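Local coordinates for uncharacterized protein aq_328 (Aquifex aeolicus, PDB 1R4V) that is of unknown function but adopts an all-alpha histone fold, binds zinc ions in the crystal and may take part in protein heterodimerization, at residues A[93-98]-A[132-137]; A[27-32]-A[103-109]; A[141-146]-A[163-167]; A[52-56]-A[138-142]; A[64-70]-A[79-85]. All blocks are in the same frame, centred on the assembly; numbering follows the deposited sequence.

Interaction 1. Residues A[93-98]-A[132-137]; sequences HIKNFQ and RNIMGG
Phe97 lies flat on the backbone at Gly136, where helix 88-98 crosses the long helix 131-149 of this histone fold. Phe97 acts as a knob in a hole formed by Arg132, Asn133, Gly136 and Gly137. Gly136 CA stands over the middle of one ring face, 3.5 Å from the centroid of the Phe97 ring, in a CH-pi contact. A chi1 of 172° puts Phe97 CG anti to the backbone N and carries the ring onto this glycine surface. The helices come close here. The axes of the two segments approach to 7.7 Å at an angle of 106°, and the CA atoms of Ile94 and Gly137 are 3.9 Å apart. Ile94 packs beside the ring, with CG2 3.7 Å from Asn133 O and CD1 against Ile134.

The other side is looser and polar. Arg132 turns its guanidinium to a salt bridge with Asp107. Asn133 ND2 is hydrogen-bonded to Glu130. Gln98 OE1 comes within 3.2 Å of Asn133 ND2, but the angle is too poor for a bond. Exposed Gln98 rests by its aliphatic part instead. Its amide plane is 76° from that of Asn133, and Gln98 CG lies 3.4 Å from Asn133 OD1.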
# COMPACT_ATOMS: atom_id res chain seq x y z
N HIS A 93 -6.91 8.97 0.02
CA HIS A 93 -6.20 8.15 1.00
C HIS A 93 -4.75 8.57 1.20
O HIS A 93 -4.27 8.59 2.34
CB HIS A 93 -6.31 6.68 0.63
CG HIS A 93 -7.65 6.10 0.92
ND1 HIS A 93 -8.48 5.61 -0.06
CD2 HIS A 93 -8.31 5.97 2.09
CE1 HIS A 93 -9.60 5.19 0.50
NE2 HIS A 93 -9.53 5.40 1.80
N ILE A 94 -4.04 8.91 0.13
CA ILE A 94 -2.66 9.36 0.22
C ILE A 94 -2.59 10.67 1.01
O ILE A 94 -1.76 10.82 1.91
CB ILE A 94 -2.04 9.51 -1.19
CG1 ILE A 94 -1.89 8.14 -1.85
CG2 ILE A 94 -0.64 10.16 -1.14
CD1 ILE A 94 -1.45 8.20 -3.28
N LYS A 95 -3.47 11.61 0.68
CA LYS A 95 -3.54 12.87 1.44
C LYS A 95 -3.85 12.66 2.92
O LYS A 95 -3.24 13.32 3.77
CB LYS A 95 -4.57 13.80 0.82
CG LYS A 95 -4.11 14.47 -0.45
CD LYS A 95 -5.22 15.37 -1.03
CE LYS A 95 -5.06 15.60 -2.55
NZ LYS A 95 -3.66 15.93 -2.93
N ASN A 96 -4.81 11.78 3.22
CA ASN A 96 -5.14 11.47 4.62
C ASN A 96 -3.95 10.84 5.32
O ASN A 96 -3.72 11.14 6.50
CB ASN A 96 -6.32 10.50 4.78
CG ASN A 96 -7.65 11.08 4.33
OD1 ASN A 96 -7.82 12.29 4.16
ND2 ASN A 96 -8.61 10.18 4.11
N PHE A 97 -3.20 9.99 4.63
CA PHE A 97 -2.01 9.38 5.22
C PHE A 97 -0.96 10.42 5.61
O PHE A 97 -0.34 10.31 6.68
CB PHE A 97 -1.36 8.33 4.33
CG PHE A 97 -0.03 7.85 4.85
CD1 PHE A 97 0.04 6.98 5.92
CD2 PHE A 97 1.16 8.31 4.29
CE1 PHE A 97 1.27 6.56 6.42
CE2 PHE A 97 2.39 7.88 4.77
CZ PHE A 97 2.44 7.02 5.85
N GLN A 98 -0.75 11.41 4.76
CA GLN A 98 0.26 12.43 5.00
C GLN A 98 -0.05 13.27 6.24
O GLN A 98 0.86 13.83 6.85
CB GLN A 98 0.46 13.31 3.76
CG GLN A 98 1.09 12.53 2.61
CD GLN A 98 0.94 13.17 1.22
OE1 GLN A 98 1.85 13.05 0.40
NE2 GLN A 98 -0.18 13.84 0.96
N ARG A 132 6.67 6.21 0.04
CA ARG A 132 6.11 6.06 1.38
C ARG A 132 4.68 6.59 1.49
O ARG A 132 3.84 6.01 2.17
CB ARG A 132 7.05 6.67 2.43
CG ARG A 132 7.21 8.18 2.37
CD ARG A 132 8.21 8.71 3.42
NE ARG A 132 7.94 8.07 4.70
CZ ARG A 132 6.92 8.39 5.49
NH1 ARG A 132 6.78 7.72 6.63
NH2 ARG A 132 6.06 9.36 5.18
N ASN A 133 4.39 7.70 0.80
CA ASN A 133 3.05 8.27 0.79
C ASN A 133 2.09 7.38 0.01
O ASN A 133 0.97 7.20 0.42
CB ASN A 133 3.07 9.69 0.25
CG ASN A 133 3.86 10.59 1.17
OD1 ASN A 133 3.80 10.46 2.40
ND2 ASN A 133 4.65 11.48 0.58
N ILE A 134 2.54 6.83 -1.11
CA ILE A 134 1.69 5.94 -1.90
C ILE A 134 1.34 4.69 -1.10
O ILE A 134 0.17 4.28 -1.06
CB ILE A 134 2.39 5.58 -3.21
CG1 ILE A 134 2.53 6.85 -4.06
CG2 ILE A 134 1.61 4.51 -3.95
CD1 ILE A 134 3.40 6.69 -5.29
N MSE A 135 2.34 4.09 -0.46
CA MSE A 135 2.11 2.88 0.31
C MSE A 135 1.25 3.16 1.52
O MSE A 135 0.39 2.36 1.86
CB MSE A 135 3.42 2.24 0.76
CG MSE A 135 3.19 0.71 0.83
SE MSE A 135 4.60 -0.02 1.84
CE MSE A 135 3.78 -1.73 2.57
N GLY A 136 1.50 4.27 2.19
CA GLY A 136 0.66 4.69 3.30
C GLY A 136 -0.79 4.88 2.92
O GLY A 136 -1.67 4.44 3.65
N GLY A 137 -1.06 5.49 1.77
CA GLY A 137 -2.39 5.59 1.19
C GLY A 137 -3.02 4.24 0.85
O GLY A 137 -4.22 4.02 1.07

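Interaction 2. Residues A[27-32]-A[103-109]; sequences KGFDKL and DMGVDEL
Leu109 packs its two methyls against Leu32 and Phe29 where two helices of the histone fold begin side by side. Gly28 and Gly105 are their N-caps, and their CA atoms come to 4.0 Å. Neither has a side chain, so the two turns can lie backbone to backbone. Both also have positive phi, a separate reason for glycine. A chi1 of -65° sets Leu109 CG beside the other segment, and its two methyls part there: CD1 lies 3.9 Å from Leu32 CD2, and CD2 lies 3.9 Å from Phe29 CD1. The Leu32 and Leu109 side chains are roughly perpendicular. Phe29 also meets Tyr112 edge-to-face, and its side chain is about 6 Å from a bound zinc.

The outer side is charged. Lys31 points at the other segment, then bends near its end to bring its amine between Asp103 and Glu108. The bridge to Asp103 OD1 is modelled too tightly, so its detail is doubtful. Glu108 kinks at chi2 (92°), and its OE2 is 3.3 Å from Lys31 NZ, a salt bridge whose hydrogen bond is weak. A water links the two backbones, donating to Lys31 O at 2.7 Å and to Asp103 O at 2.8 Å. Asp103 also makes an Asx turn: its OD2 accepts from Gly105 N at 3.0 Å, met from above the carboxylate plane.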
# COMPACT_ATOMS: atom_id res chain seq x y z
N LYS A 27 10.54 -5.90 10.95
CA LYS A 27 10.40 -4.49 11.33
C LYS A 27 9.21 -3.85 10.61
O LYS A 27 8.92 -4.20 9.47
CB LYS A 27 11.71 -3.74 11.09
CG LYS A 27 12.60 -3.66 12.34
CD LYS A 27 12.95 -5.01 12.97
CE LYS A 27 13.66 -4.85 14.32
NZ LYS A 27 12.76 -4.75 15.52
N GLY A 28 8.54 -2.95 11.31
CA GLY A 28 7.29 -2.35 10.86
C GLY A 28 6.01 -3.02 11.33
O GLY A 28 5.04 -2.32 11.55
N PHE A 29 6.01 -4.35 11.46
CA PHE A 29 4.82 -5.17 11.77
C PHE A 29 4.26 -4.70 13.10
O PHE A 29 3.09 -4.33 13.24
CB PHE A 29 5.18 -6.65 11.86
CG PHE A 29 5.25 -7.39 10.54
CD1 PHE A 29 5.82 -6.82 9.40
CD2 PHE A 29 4.76 -8.68 10.45
CE1 PHE A 29 5.89 -7.52 8.23
CE2 PHE A 29 4.81 -9.39 9.26
CZ PHE A 29 5.39 -8.81 8.15
N ASP A 30 5.14 -4.73 14.09
CA ASP A 30 4.94 -4.09 15.38
C ASP A 30 4.10 -2.81 15.32
O ASP A 30 3.00 -2.74 15.85
CB ASP A 30 6.35 -3.82 15.93
CG ASP A 30 7.40 -3.68 14.79
OD1 ASP A 30 7.77 -2.55 14.34
OD2 ASP A 30 7.86 -4.73 14.27
N LYS A 31 4.60 -1.80 14.62
CA LYS A 31 3.99 -0.47 14.54
C LYS A 31 2.70 -0.43 13.74
O LYS A 31 1.78 0.36 14.03
CB LYS A 31 5.01 0.48 13.91
CG LYS A 31 6.21 0.62 14.86
CD LYS A 31 7.49 1.05 14.20
CE LYS A 31 7.47 2.50 13.90
NZ LYS A 31 8.85 3.06 14.17
N LEU A 32 2.64 -1.28 12.71
CA LEU A 32 1.43 -1.39 11.90
C LEU A 32 0.34 -2.04 12.74
O LEU A 32 -0.77 -1.54 12.78
CB LEU A 32 1.71 -2.23 10.67
CG LEU A 32 0.55 -2.31 9.66
CD1 LEU A 32 0.31 -0.98 8.97
CD2 LEU A 32 0.84 -3.40 8.67
N ASP A 103 3.83 7.00 13.64
CA ASP A 103 4.58 6.15 12.76
C ASP A 103 3.89 4.78 12.75
O ASP A 103 3.82 4.14 13.80
CB ASP A 103 5.99 6.06 13.30
CG ASP A 103 6.90 5.23 12.45
OD1 ASP A 103 8.06 5.07 12.90
OD2 ASP A 103 6.58 4.70 11.36
N MSE A 104 3.38 4.33 11.60
CA MSE A 104 2.78 2.99 11.50
C MSE A 104 3.66 1.98 10.78
O MSE A 104 3.21 0.91 10.39
CB MSE A 104 1.39 3.05 10.88
CG MSE A 104 1.36 3.45 9.42
SE MSE A 104 -0.43 3.46 8.56
CE MSE A 104 -1.09 5.18 9.19
N GLY A 105 4.94 2.31 10.63
CA GLY A 105 5.96 1.40 10.14
C GLY A 105 6.15 1.45 8.63
O GLY A 105 6.81 0.58 8.08
N VAL A 106 5.60 2.45 7.96
CA VAL A 106 5.56 2.46 6.49
C VAL A 106 6.95 2.38 5.87
O VAL A 106 7.15 1.64 4.91
CB VAL A 106 4.73 3.63 5.93
CG1 VAL A 106 4.77 3.66 4.41
CG2 VAL A 106 3.28 3.51 6.36
N ASP A 107 7.93 3.09 6.43
CA ASP A 107 9.29 3.04 5.91
C ASP A 107 9.91 1.67 6.00
O ASP A 107 10.59 1.24 5.07
CB ASP A 107 10.18 4.07 6.59
CG ASP A 107 9.77 5.48 6.25
OD1 ASP A 107 9.69 6.32 7.17
OD2 ASP A 107 9.49 5.82 5.08
N GLU A 108 9.66 0.97 7.11
CA GLU A 108 10.17 -0.37 7.28
C GLU A 108 9.37 -1.33 6.39
O GLU A 108 9.92 -2.27 5.83
CB GLU A 108 10.11 -0.82 8.75
CG GLU A 108 10.81 0.12 9.72
CD GLU A 108 9.92 1.20 10.35
OE1 GLU A 108 9.25 1.98 9.62
OE2 GLU A 108 9.91 1.29 11.60
N LEU A 109 8.07 -1.09 6.27
CA LEU A 109 7.22 -2.01 5.51
C LEU A 109 7.55 -1.91 4.01
O LEU A 109 7.50 -2.90 3.27
CB LEU A 109 5.76 -1.70 5.78
CG LEU A 109 5.28 -1.94 7.21
CD1 LEU A 109 3.89 -1.32 7.33
CD2 LEU A 109 5.32 -3.41 7.54
O HOH W 1 2.26 2.60 15.53

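Interaction 3. Residues A[141-146]-A[163-167]; sequences MHADVI and VAQIV
Val145 and Val163 run antiparallel alongside one another where helix 131-149 meets helix 157-168, two consecutive helices of the histone fold. The axes of the two segments stay 10.3 Å apart and lie at 116°, so contact is made mainly through side chains.

The aliphatic contacts come first. Val145 CG1 is the hub: it lies 3.8 Å from Val163 CG1 and 3.7 Å from Ile166 CD1. Ile166 reaches it because its CG1 stands between the backbone N and the carbonyl carbon (chi1 66°), which turns the end of the chain back toward helix 131-149. Ile146 is set nearly square to Val163, with Ile146 CG1 4.0 Å from Val163 CG2. The selenium-containing Met141 has two conformers, so its contact with Val167 is doubtful.

No hydrogen bond crosses between the segments. Both ring nitrogens of His142 are bonded elsewhere, to Leu138 O and Ser55 OG. Helix 157-168 also carries Glu158 and Glu161, which bind a zinc ion, but the contact itself is apolar.

The aromatic contact is made by His142. Val167 CG2 sits over one face of the imidazole, shifted toward its rim, 4.2 Å from the centroid of the His142 ring and 24° off the normal. This is a CH-pi contact. The other branch of the valine touches the ring at its far nitrogen, with Val167 CG1 3.7 Å from His142 NE2.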
# COMPACT_ATOMS: atom_id res chain seq x y z
N MSE A 141 -6.36 2.75 2.53
CA MSE A 141 -7.40 2.20 1.66
C MSE A 141 -7.79 0.76 1.99
O MSE A 141 -8.98 0.45 2.11
CB MSE A 141 -7.00 2.32 0.21
CG MSE A 141 -8.10 1.79 -0.64
SE MSE A 141 -7.66 -0.04 -1.31
CE MSE A 141 -9.15 -0.19 -2.60
N HIS A 142 -6.80 -0.11 2.16
CA HIS A 142 -7.05 -1.48 2.59
C HIS A 142 -7.75 -1.56 3.95
O HIS A 142 -8.63 -2.37 4.10
CB HIS A 142 -5.77 -2.31 2.65
CG HIS A 142 -5.32 -2.80 1.31
ND1 HIS A 142 -4.75 -1.97 0.37
CD2 HIS A 142 -5.34 -4.04 0.76
CE1 HIS A 142 -4.43 -2.68 -0.70
NE2 HIS A 142 -4.79 -3.93 -0.49
N ALA A 143 -7.39 -0.72 4.90
CA ALA A 143 -8.09 -0.70 6.19
C ALA A 143 -9.58 -0.39 6.00
O ALA A 143 -10.43 -0.98 6.65
CB ALA A 143 -7.43 0.30 7.15
N ASP A 144 -9.88 0.54 5.11
CA ASP A 144 -11.24 0.97 4.79
C ASP A 144 -12.01 -0.23 4.23
O ASP A 144 -13.12 -0.52 4.64
CB ASP A 144 -11.23 2.14 3.81
CG ASP A 144 -12.64 2.72 3.56
OD1 ASP A 144 -13.41 2.96 4.52
OD2 ASP A 144 -13.07 3.00 2.41
N VAL A 145 -11.40 -0.96 3.30
CA VAL A 145 -12.02 -2.10 2.67
C VAL A 145 -12.19 -3.22 3.70
O VAL A 145 -13.25 -3.85 3.71
CB VAL A 145 -11.22 -2.56 1.43
CG1 VAL A 145 -11.85 -3.83 0.83
CG2 VAL A 145 -11.19 -1.41 0.40
N ILE A 146 -11.21 -3.47 4.56
CA ILE A 146 -11.34 -4.52 5.59
C ILE A 146 -12.59 -4.30 6.45
O ILE A 146 -13.38 -5.20 6.68
CB ILE A 146 -10.08 -4.58 6.49
CG1 ILE A 146 -8.89 -5.16 5.70
CG2 ILE A 146 -10.32 -5.36 7.77
CD1 ILE A 146 -7.56 -4.83 6.28
N VAL A 163 -10.62 -9.54 0.66
CA VAL A 163 -10.22 -8.13 0.54
C VAL A 163 -9.25 -7.94 -0.63
O VAL A 163 -9.46 -7.06 -1.46
CB VAL A 163 -9.65 -7.56 1.87
CG1 VAL A 163 -8.96 -6.21 1.72
CG2 VAL A 163 -10.76 -7.43 2.92
N ALA A 164 -8.20 -8.75 -0.72
CA ALA A 164 -7.27 -8.69 -1.83
C ALA A 164 -7.93 -8.84 -3.21
O ALA A 164 -7.54 -8.13 -4.14
CB ALA A 164 -6.18 -9.72 -1.69
N GLN A 165 -8.89 -9.76 -3.32
CA GLN A 165 -9.68 -9.95 -4.53
C GLN A 165 -10.46 -8.72 -4.93
O GLN A 165 -10.45 -8.32 -6.10
CB GLN A 165 -10.66 -11.10 -4.35
CG GLN A 165 -10.01 -12.46 -4.39
CD GLN A 165 -11.01 -13.62 -4.40
OE1 GLN A 165 -11.21 -14.24 -5.46
NE2 GLN A 165 -11.67 -13.91 -3.27
N ILE A 166 -11.17 -8.11 -3.99
CA ILE A 166 -11.99 -6.95 -4.35
C ILE A 166 -11.16 -5.71 -4.58
O ILE A 166 -11.55 -4.87 -5.37
CB ILE A 166 -13.19 -6.72 -3.41
CG1 ILE A 166 -12.76 -6.34 -2.01
CG2 ILE A 166 -14.10 -7.95 -3.40
CD1 ILE A 166 -13.95 -6.13 -1.08
N VAL A 167 -10.02 -5.59 -3.90
CA VAL A 167 -9.10 -4.50 -4.15
C VAL A 167 -8.54 -4.60 -5.56
O VAL A 167 -8.49 -3.61 -6.29
CB VAL A 167 -7.97 -4.48 -3.12
CG1 VAL A 167 -6.78 -3.67 -3.59
CG2 VAL A 167 -8.51 -3.95 -1.81

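Interaction 4. Residues A[52-56]-A[138-142]; sequences LLNSV and LLLMH
Leu139 CD2 is the apolar centre, met by three side chains of helix 46-62. Val56 CG2 lies 3.9 Å from Leu139 CD2. Leu52 CD2 is 4.1 Å from the same methyl, its side chain running across that of Leu139. The end of Leu53 touches it more distantly. Beside this group, Val56 CG1 rests 3.9 Å from Leu138 CB.

Further out, Val56 CG2 also stands over one face of the His142 imidazole, 3.9 Å from the centroid of the His142 ring and 18° off the normal, a CH-pi contact. Leu52 runs along the base of this side chain, its CD1 only 3.4 Å from His142 CB.

The polar edge is the rim of the imidazole. Ser55 OG is anti to its backbone N (chi1 177°) and lies in the ring plane, hydrogen-bonded to His142 NE2 at 2.7 Å. ND1 of His142 donates to Leu138 O, one turn back, also at 2.7 Å and close to the ring plane. Leu138 O takes the backbone N of His142 as well, from the opposite face of its carbonyl. Two in-plane bonds thus fix the rotation of a buried ring and satisfy both its nitrogens.

These are the two longest helices of the histone fold, crossing near the centre of the chain. Helix 106-113 covers Leu53 and Leu139, helix 157-168 covers Leu52 and Ser55, and helix 88-98 reaches Leu138 through Leu90.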
# COMPACT_ATOMS: atom_id res chain seq x y z
N LEU A 52 -2.07 -8.74 3.82
CA LEU A 52 -2.32 -7.31 3.61
C LEU A 52 -1.18 -6.70 2.78
O LEU A 52 -1.42 -6.02 1.78
CB LEU A 52 -2.44 -6.61 4.95
CG LEU A 52 -2.43 -5.07 4.97
CD1 LEU A 52 -3.63 -4.51 4.15
CD2 LEU A 52 -2.48 -4.61 6.39
N LEU A 53 0.05 -6.95 3.19
CA LEU A 53 1.22 -6.43 2.47
C LEU A 53 1.38 -6.99 1.06
O LEU A 53 1.83 -6.26 0.16
CB LEU A 53 2.50 -6.67 3.28
CG LEU A 53 2.58 -5.99 4.64
CD1 LEU A 53 3.93 -6.39 5.29
CD2 LEU A 53 2.44 -4.50 4.54
N ASN A 54 1.01 -8.25 0.84
CA ASN A 54 1.07 -8.80 -0.51
C ASN A 54 0.04 -8.10 -1.40
O ASN A 54 0.31 -7.86 -2.56
CB ASN A 54 0.88 -10.30 -0.55
CG ASN A 54 2.10 -11.06 -0.06
OD1 ASN A 54 3.22 -10.54 -0.03
ND2 ASN A 54 1.89 -12.33 0.31
N SER A 55 -1.12 -7.76 -0.84
CA SER A 55 -2.16 -7.05 -1.57
C SER A 55 -1.74 -5.60 -1.86
O SER A 55 -1.97 -5.08 -2.95
CB SER A 55 -3.49 -7.12 -0.80
OG SER A 55 -4.49 -6.39 -1.47
N VAL A 56 -1.11 -4.94 -0.88
CA VAL A 56 -0.58 -3.60 -1.07
C VAL A 56 0.46 -3.60 -2.19
O VAL A 56 0.43 -2.76 -3.10
CB VAL A 56 -0.03 -3.02 0.27
CG1 VAL A 56 0.76 -1.75 0.03
CG2 VAL A 56 -1.17 -2.77 1.24
N LEU A 138 -2.23 3.34 0.30
CA LEU A 138 -2.69 1.98 -0.01
C LEU A 138 -3.03 1.22 1.27
O LEU A 138 -3.97 0.45 1.31
CB LEU A 138 -1.66 1.22 -0.84
CG LEU A 138 -1.54 1.65 -2.30
CD1 LEU A 138 -0.29 1.03 -2.88
CD2 LEU A 138 -2.81 1.33 -3.10
N LEU A 139 -2.28 1.44 2.34
CA LEU A 139 -2.57 0.81 3.63
C LEU A 139 -3.88 1.32 4.20
O LEU A 139 -4.71 0.51 4.65
CB LEU A 139 -1.40 0.99 4.59
CG LEU A 139 -0.22 0.06 4.36
CD1 LEU A 139 0.97 0.67 5.10
CD2 LEU A 139 -0.49 -1.35 4.84
N LEU A 140 -4.12 2.63 4.16
CA LEU A 140 -5.36 3.20 4.67
C LEU A 140 -6.54 2.78 3.85
O LEU A 140 -7.59 2.52 4.42
CB LEU A 140 -5.35 4.72 4.68
CG LEU A 140 -4.35 5.32 5.67
CD1 LEU A 140 -4.55 6.82 5.65
CD2 LEU A 140 -4.49 4.75 7.07
N MSE A 141 -6.36 2.75 2.53
CA MSE A 141 -7.40 2.20 1.66
C MSE A 141 -7.79 0.76 1.99
O MSE A 141 -8.98 0.45 2.11
CB MSE A 141 -7.00 2.32 0.21
CG MSE A 141 -8.10 1.79 -0.64
SE MSE A 141 -7.66 -0.04 -1.31
CE MSE A 141 -9.15 -0.19 -2.60
N HIS A 142 -6.80 -0.11 2.16
CA HIS A 142 -7.05 -1.48 2.59
C HIS A 142 -7.75 -1.56 3.95
O HIS A 142 -8.63 -2.37 4.10
CB HIS A 142 -5.77 -2.31 2.65
CG HIS A 142 -5.32 -2.80 1.31
ND1 HIS A 142 -4.75 -1.97 0.37
CD2 HIS A 142 -5.34 -4.04 0.76
CE1 HIS A 142 -4.43 -2.68 -0.70
NE2 HIS A 142 -4.79 -3.93 -0.49

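Interaction 5. Residues A[64-70]-A[79-85]; sequences FYGAEQR and IALADLN
Phe64 carries Leu84 on one face of its ring and Ile79 at the edge. Leu84 CD2 is shifted toward the rim, 3.8 Å from the centroid of the Phe64 ring and 15° off the normal, a CH-pi contact. Ile79 CD1 lies near the ring plane, 4.1 Å from Phe64 CD2. The Tyr65 ring has Asn85 OD1 at its edge, and the two side chains run alongside in the same direction. The third flat group, the guanidinium of Arg70, meets Asp83 O at its edge. Arg70 NH1 gives that carbonyl a hydrogen bond of 2.9 Å. The same nitrogen also bonds to Tyr65 O at 2.8 Å, in the carbonyl plane and on a lone pair. Arg70 NH2 adds a weak bond to Asn85 OD1 at 2.9 Å, with guanidinium and amide planes only 14° apart. The chain of Arg70 is extended from CG to NE, which lets it span to all three oxygens.

Helix 67-73 starts here, with Gly66 as its N-cap. It faces a 3-10 turn, 81-83, that follows the short strand 78-79. That strand pairs in parallel with 122-123, consistent with the small parallel beta bridge between loops in histone folds.

Ala67 packs between the apolar and polar sides. Its CB touches Ile79 and Leu84, and its CA makes a CA-H...O contact with Asp83 O at 3.3 Å. The Asp83 carboxylate splits its work: OD1 forms a salt bridge with Arg76, and OD2 accepts from Ala80 N at 2.9 Å, holding the turn.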
# COMPACT_ATOMS: atom_id res chain seq x y z
N PHE A 64 1.39 1.18 -11.99
CA PHE A 64 2.26 1.38 -13.15
C PHE A 64 1.60 1.03 -14.50
O PHE A 64 2.21 1.18 -15.56
CB PHE A 64 3.59 0.65 -12.92
CG PHE A 64 4.45 1.33 -11.90
CD1 PHE A 64 4.22 1.16 -10.54
CD2 PHE A 64 5.48 2.18 -12.29
CE1 PHE A 64 4.98 1.81 -9.59
CE2 PHE A 64 6.24 2.82 -11.33
CZ PHE A 64 6.00 2.63 -9.99
N TYR A 65 0.35 0.59 -14.51
CA TYR A 65 -0.41 0.43 -15.75
C TYR A 65 -0.48 1.75 -16.52
O TYR A 65 -0.89 2.79 -15.99
CB TYR A 65 -1.84 -0.05 -15.47
CG TYR A 65 -2.73 -0.12 -16.70
CD1 TYR A 65 -2.65 -1.20 -17.57
CD2 TYR A 65 -3.64 0.90 -16.97
CE1 TYR A 65 -3.47 -1.26 -18.73
CE2 TYR A 65 -4.47 0.85 -18.11
CZ TYR A 65 -4.37 -0.22 -18.99
OH TYR A 65 -5.23 -0.24 -20.09
N GLY A 66 -0.04 1.70 -17.76
CA GLY A 66 -0.01 2.87 -18.63
C GLY A 66 1.13 3.84 -18.38
O GLY A 66 1.28 4.77 -19.18
N ALA A 67 1.95 3.63 -17.36
CA ALA A 67 2.95 4.62 -16.96
C ALA A 67 4.08 4.85 -17.96
O ALA A 67 4.48 5.99 -18.20
CB ALA A 67 3.51 4.35 -15.59
N GLU A 68 4.63 3.80 -18.55
CA GLU A 68 5.66 3.98 -19.57
C GLU A 68 5.15 4.76 -20.77
O GLU A 68 5.87 5.62 -21.27
CB GLU A 68 6.25 2.64 -19.99
CG GLU A 68 7.05 2.01 -18.89
CD GLU A 68 7.67 0.67 -19.28
OE1 GLU A 68 8.88 0.48 -19.07
OE2 GLU A 68 6.95 -0.22 -19.79
N GLN A 69 3.92 4.48 -21.21
CA GLN A 69 3.36 5.21 -22.33
C GLN A 69 3.18 6.68 -22.02
O GLN A 69 3.52 7.52 -22.86
CB GLN A 69 2.01 4.64 -22.75
CG GLN A 69 1.39 5.38 -23.88
CD GLN A 69 2.15 5.22 -25.16
OE1 GLN A 69 1.84 4.30 -25.91
NE2 GLN A 69 3.10 6.12 -25.44
N ARG A 70 2.63 6.99 -20.84
CA ARG A 70 2.38 8.36 -20.45
C ARG A 70 3.74 9.07 -20.38
O ARG A 70 3.86 10.20 -20.84
CB ARG A 70 1.65 8.45 -19.13
CG ARG A 70 0.27 7.83 -19.17
CD ARG A 70 -0.51 8.05 -17.87
NE ARG A 70 -1.69 7.19 -17.85
CZ ARG A 70 -1.80 6.07 -17.17
NH1 ARG A 70 -0.85 5.59 -16.38
NH2 ARG A 70 -2.93 5.40 -17.31
N ILE A 79 9.81 7.28 -15.25
CA ILE A 79 8.44 7.43 -14.79
C ILE A 79 8.36 8.45 -13.67
O ILE A 79 9.10 8.36 -12.69
CB ILE A 79 7.93 6.08 -14.31
CG1 ILE A 79 7.94 5.10 -15.50
CG2 ILE A 79 6.50 6.23 -13.74
CD1 ILE A 79 8.01 3.71 -15.06
N ALA A 80 7.46 9.41 -13.83
CA ALA A 80 7.14 10.42 -12.84
C ALA A 80 5.81 10.08 -12.18
O ALA A 80 5.02 9.27 -12.68
CB ALA A 80 7.01 11.77 -13.49
N LEU A 81 5.55 10.74 -11.06
CA LEU A 81 4.28 10.59 -10.34
C LEU A 81 3.07 10.84 -11.24
O LEU A 81 2.10 10.08 -11.17
CB LEU A 81 4.23 11.51 -9.12
CG LEU A 81 2.97 11.46 -8.25
CD1 LEU A 81 2.84 10.09 -7.65
CD2 LEU A 81 3.01 12.50 -7.14
N ALA A 82 3.16 11.88 -12.08
CA ALA A 82 2.11 12.27 -13.04
C ALA A 82 1.76 11.18 -14.04
O ALA A 82 0.68 11.23 -14.63
CB ALA A 82 2.56 13.47 -13.83
N ASP A 83 2.67 10.23 -14.24
CA ASP A 83 2.49 9.11 -15.17
C ASP A 83 1.79 7.91 -14.56
O ASP A 83 1.44 7.00 -15.27
CB ASP A 83 3.85 8.62 -15.68
CG ASP A 83 4.65 9.71 -16.38
OD1 ASP A 83 4.02 10.55 -17.10
OD2 ASP A 83 5.90 9.80 -16.29
N LEU A 84 1.63 7.86 -13.25
CA LEU A 84 1.02 6.69 -12.60
C LEU A 84 -0.49 6.67 -12.75
O LEU A 84 -1.13 7.69 -13.03
CB LEU A 84 1.37 6.62 -11.12
CG LEU A 84 2.85 6.44 -10.77
CD1 LEU A 84 2.97 6.15 -9.29
CD2 LEU A 84 3.52 5.33 -11.56
N ASN A 85 -1.05 5.47 -12.57
CA ASN A 85 -2.47 5.21 -12.69
C ASN A 85 -3.19 5.49 -11.36
O ASN A 85 -4.11 4.76 -11.03
CB ASN A 85 -2.65 3.76 -13.16
CG ASN A 85 -3.91 3.54 -13.97
OD1 ASN A 85 -4.16 4.25 -14.94
ND2 ASN A 85 -4.71 2.55 -13.58

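Interactions 1, 4 and 3 all use helix 131-149, which meets helices 88-98, 46-62 and 157-168 in turn. Interaction 4 is the most central and fully buried. Interaction 3 shares His142 with it: the imidazole takes methyls from both partner helices, while its hydrogen bonds go to Ser55 and Leu138. Interaction 1 has the closest helix approach, made over glycines, with a polar outer side. It touches interaction 2 through the salt bridge of Arg132 and Asp107. Interaction 2 joins two helix starts and pairs a buried leucine core with charges outside. Interaction 5 lies farthest from the centre and joins a helix start to a loop, with arginine bonds beside an apolar patch, touching interaction 1 through Leu84 and Leu81 on Ile134.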